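Local coordinates for protein CRISPR-associated endoribonuclease Cse3 (Thermus thermophilus, PDB 2Y9H) that binds CRISPR RNA as an endoribonuclease of the Cas6/Cse3/CasE family and retains the crRNA after processing, probably as part of the Cascade complex, at residues 5-10 with 64-69. Numbering follows the deposited sequence.
Sequences MWLTKL and LVQTLT
W6 and T67 face each other as a hydrogen-bonded antiparallel pair, and the indole leans out past T67 to the chain that follows it. With CG set anti to the carbonyl carbon (chi1 -65°), the ring brings CD1 to 3.4 Å from T69 C, while the carbonyl oxygens of T67 and L68 lie near the ring plane at its edge. A broad, flat indole suits this place because strand 62-67 ends at T67 and the T69 backbone beyond gives it a surface to pack on. T67 ties its strand end to that chain: its OG1 donates to T69 O (2.9 Å) and sits 3.1 Å from W6 CB. On the same face, beta-branched T8 and V65 form the next hydrogen-bonded pair, T8 N reaching V65 O at 2.8 Å, and L10 CD1 crosses to V65 CG2 at 3.8 Å. On the opposite face L7 lies alongside Q66, its CD1 3.8 Å from Q66 CB and 3.9 Å from L64 CD1. Strands 5-12 and 62-67 are the central pair of a four-stranded sheet, consistent with the ferredoxin-like fold of RAMP proteins. Strand 81-89 flanks the first, with P86 and P88 against W6; strand 49-52 flanks the second, and helix 189-198 packs on M5 and L68.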
ATOM      1  N   MET A   5      -8.805 -10.698  -9.020  1.00 42.78           N
ATOM      2  CA  MET A   5      -8.131  -9.455  -8.677  1.00 28.68           C
ATOM      3  C   MET A   5      -7.335  -8.870  -9.835  1.00 33.39           C
ATOM      4  O   MET A   5      -7.098  -9.544 -10.840  1.00 38.28           O
ATOM      5  CB  MET A   5      -7.216  -9.683  -7.496  1.00 34.16           C
ATOM      6  CG  MET A   5      -7.868 -10.456  -6.377  1.00 32.61           C
ATOM      7  SD  MET A   5      -6.730 -10.571  -4.999  1.00 85.26           S
ATOM      8  CE  MET A   5      -6.194  -8.864  -4.883  1.00 28.37           C
ATOM      9  N   TRP A   6      -6.919  -7.613  -9.696  1.00 30.33           N
ATOM     10  CA  TRP A   6      -6.197  -6.938 -10.775  1.00 33.29           C
ATOM     11  C   TRP A   6      -4.967  -6.173 -10.321  1.00 33.85           C
ATOM     12  O   TRP A   6      -4.983  -5.484  -9.303  1.00 41.50           O
ATOM     13  CB  TRP A   6      -7.133  -6.019 -11.553  1.00 42.86           C
ATOM     14  CG  TRP A   6      -8.205  -6.773 -12.267  1.00 41.68           C
ATOM     15  CD1 TRP A   6      -9.368  -7.228 -11.737  1.00 37.68           C
ATOM     16  CD2 TRP A   6      -8.197  -7.179 -13.644  1.00 43.20           C
ATOM     17  NE1 TRP A   6     -10.093  -7.890 -12.700  1.00 46.31           N
ATOM     18  CE2 TRP A   6      -9.398  -7.866 -13.880  1.00 41.22           C
ATOM     19  CE3 TRP A   6      -7.292  -7.017 -14.700  1.00 52.14           C
ATOM     20  CZ2 TRP A   6      -9.720  -8.402 -15.125  1.00 44.31           C
ATOM     21  CZ3 TRP A   6      -7.615  -7.548 -15.940  1.00 51.37           C
ATOM     22  CH2 TRP A   6      -8.819  -8.229 -16.141  1.00 45.37           C
ATOM     23  N   LEU A   7      -3.891  -6.314 -11.082  1.00 27.25           N
ATOM     24  CA  LEU A   7      -2.668  -5.594 -10.788  1.00 29.46           C
ATOM     25  C   LEU A   7      -2.330  -4.774 -11.989  1.00 33.73           C
ATOM     26  O   LEU A   7      -2.406  -5.256 -13.119  1.00 40.28           O
ATOM     27  CB  LEU A   7      -1.504  -6.544 -10.515  1.00 40.89           C
ATOM     28  CG  LEU A   7      -1.365  -6.978  -9.064  1.00 46.17           C
ATOM     29  CD1 LEU A   7      -1.263  -5.762  -8.178  1.00 41.37           C
ATOM     30  CD2 LEU A   7      -2.577  -7.807  -8.688  1.00 64.75           C
ATOM     31  N   THR A   8      -1.934  -3.535 -11.746  1.00 27.92           N
ATOM     32  CA  THR A   8      -1.631  -2.635 -12.833  1.00 26.79           C
ATOM     33  C   THR A   8      -0.315  -1.954 -12.554  1.00 31.48           C
ATOM     34  O   THR A   8      -0.062  -1.496 -11.443  1.00 44.43           O
ATOM     35  CB  THR A   8      -2.743  -1.571 -12.992  1.00 32.67           C
ATOM     36  OG1 THR A   8      -4.012  -2.223 -13.183  1.00 34.20           O
ATOM     37  CG2 THR A   8      -2.437  -0.634 -14.171  1.00 23.80           C
ATOM     38  N   LYS A   9       0.537  -1.897 -13.559  1.00 24.41           N
ATOM     39  CA  LYS A   9       1.764  -1.160 -13.402  1.00 31.18           C
ATOM     40  C   LYS A   9       1.710   0.129 -14.212  1.00 42.14           C
ATOM     41  O   LYS A   9       1.583   0.115 -15.450  1.00 48.81           O
ATOM     42  CB  LYS A   9       2.970  -2.010 -13.799  1.00 34.40           C
ATOM     43  CG  LYS A   9       4.327  -1.338 -13.557  1.00 38.45           C
ATOM     44  CD  LYS A   9       5.463  -2.241 -14.008  1.00 47.97           C
ATOM     45  CE  LYS A   9       6.781  -1.485 -14.131  1.00 53.41           C
ATOM     46  NZ  LYS A   9       7.881  -2.379 -14.597  1.00 55.32           N
ATOM     47  N   LEU A  10       1.809   1.245 -13.494  1.00 34.65           N
ATOM     48  CA  LEU A  10       1.919   2.551 -14.123  1.00 38.37           C
ATOM     49  C   LEU A  10       3.350   3.053 -14.047  1.00 34.75           C
ATOM     50  O   LEU A  10       3.955   3.079 -12.988  1.00 47.44           O
ATOM     51  CB  LEU A  10       0.961   3.558 -13.474  1.00 33.87           C
ATOM     52  CG  LEU A  10      -0.521   3.328 -13.769  1.00 37.83           C
ATOM     53  CD1 LEU A  10      -1.107   2.310 -12.816  1.00 35.48           C
ATOM     54  CD2 LEU A  10      -1.292   4.643 -13.695  1.00 48.50           C
ATOM     55  N   LEU A  64       2.463   0.788  -8.432  1.00 33.49           N
ATOM     56  CA  LEU A  64       1.768  -0.471  -8.491  1.00 25.20           C
ATOM     57  C   LEU A  64       0.381  -0.318  -7.873  1.00 29.64           C
ATOM     58  O   LEU A  64       0.195   0.333  -6.834  1.00 27.00           O
ATOM     59  CB  LEU A  64       2.594  -1.525  -7.766  1.00 23.14           C
ATOM     60  CG  LEU A  64       2.062  -2.950  -7.769  1.00 36.71           C
ATOM     61  CD1 LEU A  64       1.579  -3.306  -9.161  1.00 47.47           C
ATOM     62  CD2 LEU A  64       3.133  -3.941  -7.294  1.00 35.09           C
ATOM     63  N   VAL A  65      -0.603  -0.918  -8.520  1.00 30.94           N
ATOM     64  CA  VAL A  65      -1.976  -0.728  -8.113  1.00 25.97           C
ATOM     65  C   VAL A  65      -2.709  -2.028  -8.169  1.00 24.37           C
ATOM     66  O   VAL A  65      -2.617  -2.767  -9.155  1.00 27.75           O
ATOM     67  CB  VAL A  65      -2.718   0.223  -9.067  1.00 27.11           C
ATOM     68  CG1 VAL A  65      -4.138   0.444  -8.576  1.00 23.00           C
ATOM     69  CG2 VAL A  65      -1.972   1.533  -9.200  1.00 15.87           C
ATOM     70  N   GLN A  66      -3.454  -2.297  -7.108  1.00 26.14           N
ATOM     71  CA  GLN A  66      -4.325  -3.456  -7.067  1.00 29.01           C
ATOM     72  C   GLN A  66      -5.784  -3.031  -6.951  1.00 32.59           C
ATOM     73  O   GLN A  66      -6.117  -2.115  -6.201  1.00 28.47           O
ATOM     74  CB  GLN A  66      -3.950  -4.336  -5.889  1.00 24.22           C
ATOM     75  CG  GLN A  66      -4.933  -5.446  -5.567  1.00 23.11           C
ATOM     76  CD  GLN A  66      -4.338  -6.390  -4.551  1.00 23.63           C
ATOM     77  OE1 GLN A  66      -4.947  -6.700  -3.520  1.00 21.97           O
ATOM     78  NE2 GLN A  66      -3.120  -6.845  -4.831  1.00 24.82           N
ATOM     79  N   THR A  67      -6.639  -3.715  -7.706  1.00 32.23           N
ATOM     80  CA  THR A  67      -8.075  -3.513  -7.653  1.00 36.96           C
ATOM     81  C   THR A  67      -8.796  -4.849  -7.628  1.00 36.23           C
ATOM     82  O   THR A  67      -8.371  -5.806  -8.271  1.00 47.23           O
ATOM     83  CB  THR A  67      -8.547  -2.765  -8.888  1.00 37.89           C
ATOM     84  OG1 THR A  67      -7.999  -3.392 -10.058  1.00 41.87           O
ATOM     85  CG2 THR A  67      -8.076  -1.335  -8.830  1.00 29.92           C
ATOM     86  N   LEU A  68      -9.890  -4.918  -6.891  1.00 22.90           N
ATOM     87  CA  LEU A  68     -10.747  -6.089  -6.971  1.00 38.10           C
ATOM     88  C   LEU A  68     -11.392  -6.245  -8.360  1.00 45.42           C
ATOM     89  O   LEU A  68     -11.602  -7.369  -8.823  1.00 61.63           O
ATOM     90  CB  LEU A  68     -11.836  -6.042  -5.903  1.00 32.48           C
ATOM     91  CG  LEU A  68     -11.317  -5.719  -4.511  1.00 35.68           C
ATOM     92  CD1 LEU A  68     -12.312  -6.170  -3.472  1.00 38.32           C
ATOM     93  CD2 LEU A  68      -9.986  -6.401  -4.294  1.00 43.85           C
ATOM     94  N   THR A  69     -11.696  -5.127  -9.022  1.00 25.88           N
ATOM     95  CA  THR A  69     -12.410  -5.155 -10.310  1.00 23.36           C
ATOM     96  C   THR A  69     -11.569  -4.679 -11.496  1.00 25.10           C
ATOM     97  O   THR A  69     -10.520  -4.035 -11.338  1.00 23.41           O
ATOM     98  CB  THR A  69     -13.664  -4.270 -10.277  1.00 24.67           C
ATOM     99  OG1 THR A  69     -13.265  -2.901 -10.295  1.00 28.79           O
ATOM    100  CG2 THR A  69     -14.500  -4.526  -9.032  1.00 22.11           C
TER